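Local atomic coordinates of CCMAN5 (Cellulosimicrobium cellulans, PDB entry 2XSG), a protein that hydrolyses alpha-mannosides as a family 92 glycoside hydrolase and enables mannose-6-phosphate modification of yeast-produced human lysosomal enzymes. Residues Asp105-Asn119 with Ala130-Thr142. Numbering follows the deposited sequence.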
# COMPACT_ATOMS: atom_id res chain seq x y z
N ASP A 105 27.10 8.87 -2.80
CA ASP A 105 27.28 9.17 -1.39
C ASP A 105 25.93 9.11 -0.68
O ASP A 105 25.46 10.08 -0.11
CB ASP A 105 27.94 10.56 -1.23
CG ASP A 105 28.49 10.79 0.17
OD1 ASP A 105 28.76 9.80 0.86
OD2 ASP A 105 28.70 11.96 0.57
N GLU A 106 25.31 7.93 -0.73
CA GLU A 106 23.96 7.71 -0.23
C GLU A 106 23.85 6.21 0.01
O GLU A 106 24.30 5.42 -0.82
CB GLU A 106 22.92 8.14 -1.28
CG GLU A 106 21.47 8.07 -0.84
CD GLU A 106 20.49 8.25 -1.99
OE1 GLU A 106 20.72 7.64 -3.06
OE2 GLU A 106 19.48 9.00 -1.84
N ASP A 107 23.23 5.85 1.13
CA ASP A 107 23.09 4.46 1.59
C ASP A 107 21.82 4.32 2.45
O ASP A 107 21.57 5.12 3.33
CB ASP A 107 24.33 4.10 2.42
CG ASP A 107 24.36 2.66 2.86
OD1 ASP A 107 23.92 1.77 2.09
OD2 ASP A 107 24.87 2.40 3.98
N ALA A 108 21.01 3.30 2.16
CA ALA A 108 19.79 3.08 2.91
C ALA A 108 19.38 1.62 2.88
O ALA A 108 19.81 0.85 2.03
CB ALA A 108 18.63 4.01 2.40
N GLY A 109 18.53 1.26 3.83
CA GLY A 109 17.99 -0.09 3.95
C GLY A 109 17.05 -0.09 5.14
O GLY A 109 16.85 0.96 5.77
N PRO A 110 16.47 -1.27 5.47
CA PRO A 110 15.41 -1.33 6.47
C PRO A 110 15.75 -0.67 7.82
O PRO A 110 16.58 -1.17 8.56
CB PRO A 110 15.15 -2.84 6.61
CG PRO A 110 15.38 -3.35 5.24
CD PRO A 110 16.61 -2.56 4.77
N GLY A 111 15.10 0.47 8.09
CA GLY A 111 15.27 1.19 9.35
C GLY A 111 16.17 2.41 9.30
O GLY A 111 16.29 3.13 10.30
N PHE A 112 16.82 2.65 8.17
CA PHE A 112 17.84 3.70 8.09
C PHE A 112 17.95 4.36 6.74
O PHE A 112 17.64 3.76 5.73
CB PHE A 112 19.22 3.20 8.59
CG PHE A 112 20.03 2.43 7.56
CD1 PHE A 112 19.76 1.09 7.31
CD2 PHE A 112 21.08 3.04 6.89
CE1 PHE A 112 20.50 0.36 6.38
CE2 PHE A 112 21.84 2.33 5.95
CZ PHE A 112 21.54 0.98 5.69
N TYR A 113 18.41 5.61 6.73
CA TYR A 113 18.82 6.27 5.50
C TYR A 113 20.00 7.22 5.77
O TYR A 113 20.02 7.92 6.79
CB TYR A 113 17.64 7.00 4.86
CG TYR A 113 18.02 7.87 3.69
CD1 TYR A 113 18.53 9.16 3.90
CD2 TYR A 113 17.86 7.44 2.39
CE1 TYR A 113 18.88 9.98 2.84
CE2 TYR A 113 18.20 8.25 1.31
CZ TYR A 113 18.71 9.52 1.55
OH TYR A 113 19.08 10.32 0.51
N SER A 114 20.99 7.24 4.88
CA SER A 114 22.16 8.11 5.06
C SER A 114 22.57 8.74 3.73
O SER A 114 22.44 8.11 2.66
CB SER A 114 23.33 7.34 5.71
OG SER A 114 22.89 6.50 6.79
N VAL A 115 23.04 10.00 3.79
CA VAL A 115 23.43 10.77 2.60
C VAL A 115 24.43 11.87 2.98
O VAL A 115 24.36 12.46 4.08
CB VAL A 115 22.20 11.39 1.88
CG1 VAL A 115 21.50 12.47 2.75
CG2 VAL A 115 22.59 11.97 0.50
N GLY A 116 25.38 12.09 2.09
CA GLY A 116 26.28 13.23 2.21
C GLY A 116 25.70 14.41 1.45
O GLY A 116 25.48 14.33 0.24
N LEU A 117 25.41 15.48 2.18
CA LEU A 117 24.81 16.68 1.61
C LEU A 117 25.87 17.75 1.46
O LEU A 117 26.68 17.94 2.37
CB LEU A 117 23.67 17.19 2.50
CG LEU A 117 22.49 16.24 2.76
CD1 LEU A 117 21.55 16.81 3.87
CD2 LEU A 117 21.74 15.96 1.45
N GLY A 118 25.90 18.42 0.31
CA GLY A 118 26.78 19.55 0.10
C GLY A 118 26.44 20.65 1.09
O GLY A 118 25.26 20.97 1.33
N ASN A 119 27.48 21.22 1.71
CA ASN A 119 27.28 22.24 2.74
C ASN A 119 26.67 23.49 2.11
O ASN A 119 26.91 23.77 0.94
CB ASN A 119 28.61 22.54 3.44
CG ASN A 119 28.46 23.44 4.67
OD1 ASN A 119 29.38 24.21 4.97
ND2 ASN A 119 27.33 23.34 5.38
N ALA A 130 28.53 25.91 0.02
CA ALA A 130 29.70 26.27 0.81
C ALA A 130 30.56 25.02 0.88
O ALA A 130 30.02 23.92 0.75
CB ALA A 130 29.29 26.75 2.21
N PRO A 131 31.90 25.19 1.03
CA PRO A 131 32.87 24.09 1.18
C PRO A 131 32.44 23.05 2.21
O PRO A 131 31.84 23.39 3.24
CB PRO A 131 34.14 24.80 1.68
CG PRO A 131 33.79 26.24 1.85
CD PRO A 131 32.61 26.48 0.96
N GLY A 132 32.71 21.79 1.90
CA GLY A 132 32.51 20.71 2.87
C GLY A 132 31.19 19.97 2.77
O GLY A 132 30.34 20.28 1.94
N THR A 133 31.02 19.00 3.66
CA THR A 133 29.90 18.07 3.58
C THR A 133 29.15 17.97 4.89
O THR A 133 29.77 17.89 5.96
CB THR A 133 30.42 16.69 3.07
OG1 THR A 133 30.87 16.85 1.72
CG2 THR A 133 29.34 15.62 3.09
N ILE A 134 27.82 18.04 4.83
CA ILE A 134 27.00 17.72 5.97
C ILE A 134 26.61 16.24 5.84
O ILE A 134 25.82 15.87 4.95
CB ILE A 134 25.73 18.59 6.07
CG1 ILE A 134 26.07 20.10 6.13
CG2 ILE A 134 24.90 18.17 7.28
CD1 ILE A 134 24.86 21.01 5.89
N GLU A 135 27.20 15.40 6.68
CA GLU A 135 26.92 13.97 6.64
C GLU A 135 25.65 13.76 7.45
O GLU A 135 25.61 14.09 8.62
CB GLU A 135 28.08 13.15 7.23
CG GLU A 135 29.43 13.26 6.46
CD GLU A 135 29.48 12.45 5.16
OE1 GLU A 135 28.46 11.83 4.75
OE2 GLU A 135 30.56 12.44 4.53
N ALA A 136 24.62 13.25 6.80
CA ALA A 136 23.33 13.07 7.45
C ALA A 136 23.02 11.58 7.57
O ALA A 136 23.09 10.84 6.60
CB ALA A 136 22.26 13.77 6.67
N GLU A 137 22.68 11.16 8.78
CA GLU A 137 22.18 9.82 9.01
C GLU A 137 20.84 9.91 9.76
O GLU A 137 20.73 10.62 10.76
CB GLU A 137 23.16 9.05 9.89
CG GLU A 137 24.50 8.70 9.25
CD GLU A 137 25.50 8.26 10.28
OE1 GLU A 137 25.72 7.06 10.44
OE2 GLU A 137 26.05 9.13 11.00
N VAL A 138 19.82 9.21 9.26
CA VAL A 138 18.57 9.03 10.01
C VAL A 138 18.26 7.53 10.20
O VAL A 138 18.69 6.68 9.39
CB VAL A 138 17.37 9.76 9.34
CG1 VAL A 138 17.64 11.27 9.29
CG2 VAL A 138 17.11 9.25 7.90
N ALA A 139 17.55 7.21 11.28
CA ALA A 139 16.97 5.90 11.49
C ALA A 139 15.57 6.07 12.11
O ALA A 139 15.24 7.16 12.57
CB ALA A 139 17.85 5.06 12.40
N ALA A 140 14.79 4.99 12.14
CA ALA A 140 13.43 5.04 12.69
C ALA A 140 13.11 3.90 13.62
O ALA A 140 13.56 2.78 13.41
CB ALA A 140 12.40 5.06 11.55
N ALA A 141 12.31 4.20 14.65
CA ALA A 141 11.55 3.20 15.38
C ALA A 141 10.10 3.40 15.00
O ALA A 141 9.81 4.30 14.20
CB ALA A 141 11.75 3.35 16.88
N THR A 142 9.19 2.60 15.56
CA THR A 142 7.75 2.63 15.25
C THR A 142 7.21 4.06 15.21
O THR A 142 6.55 4.47 14.23
CB THR A 142 6.92 1.77 16.26
OG1 THR A 142 7.43 0.44 16.30
CG2 THR A 142 5.44 1.72 15.90
O HOH W 1 28.89 9.74 3.41
O HOH W 2 21.27 6.10 9.00
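Antiparallel strands 112-119 and 133-140 pair from Phe112-Ala139 to Gly118-Thr133 in the large sheet of the N-terminal domain. In the hydrogen-bonded pair Tyr113-Val138, Val138 N reaches Tyr113 O at 2.8 Å, almost straight (175° at the hydrogen), and Tyr113 N donates to Val138 O. Val115-Ala136 and Leu117-Ile134 each repeat this pair of backbone hydrogen bonds. The side chains of all three pairs share one face: Val138 CG2 lies at the edge of the Tyr113 ring, 3.8 Å from Tyr113 CB, and Leu117 CD1 meets Ala136 CB at 4.2 Å. Strand 58-63 covers this face through Ile59 and Phe62, while strand 144-150 continues the sheet beyond 133-140. On the other face, Ser114 OG touches Glu137 CG (3.7 Å), and the Glu137 carboxylate salt-bridges Arg148. Glu135 bends at chi2 (-76°), bringing OE1 within 3.6 Å of Gly116 CA; a water between the like-charged carboxylates donates to both Glu135 OE1 and Asp105 OD1. At the far end, Asn119 O accepts from Ala130 N (2.8 Å), and the Asn119 side chain sits between the chain corner at Pro131-Gly132 and the end of Ile134. Replacing Asn119 with alanine would probably leave a gap beside Ile134 CD1.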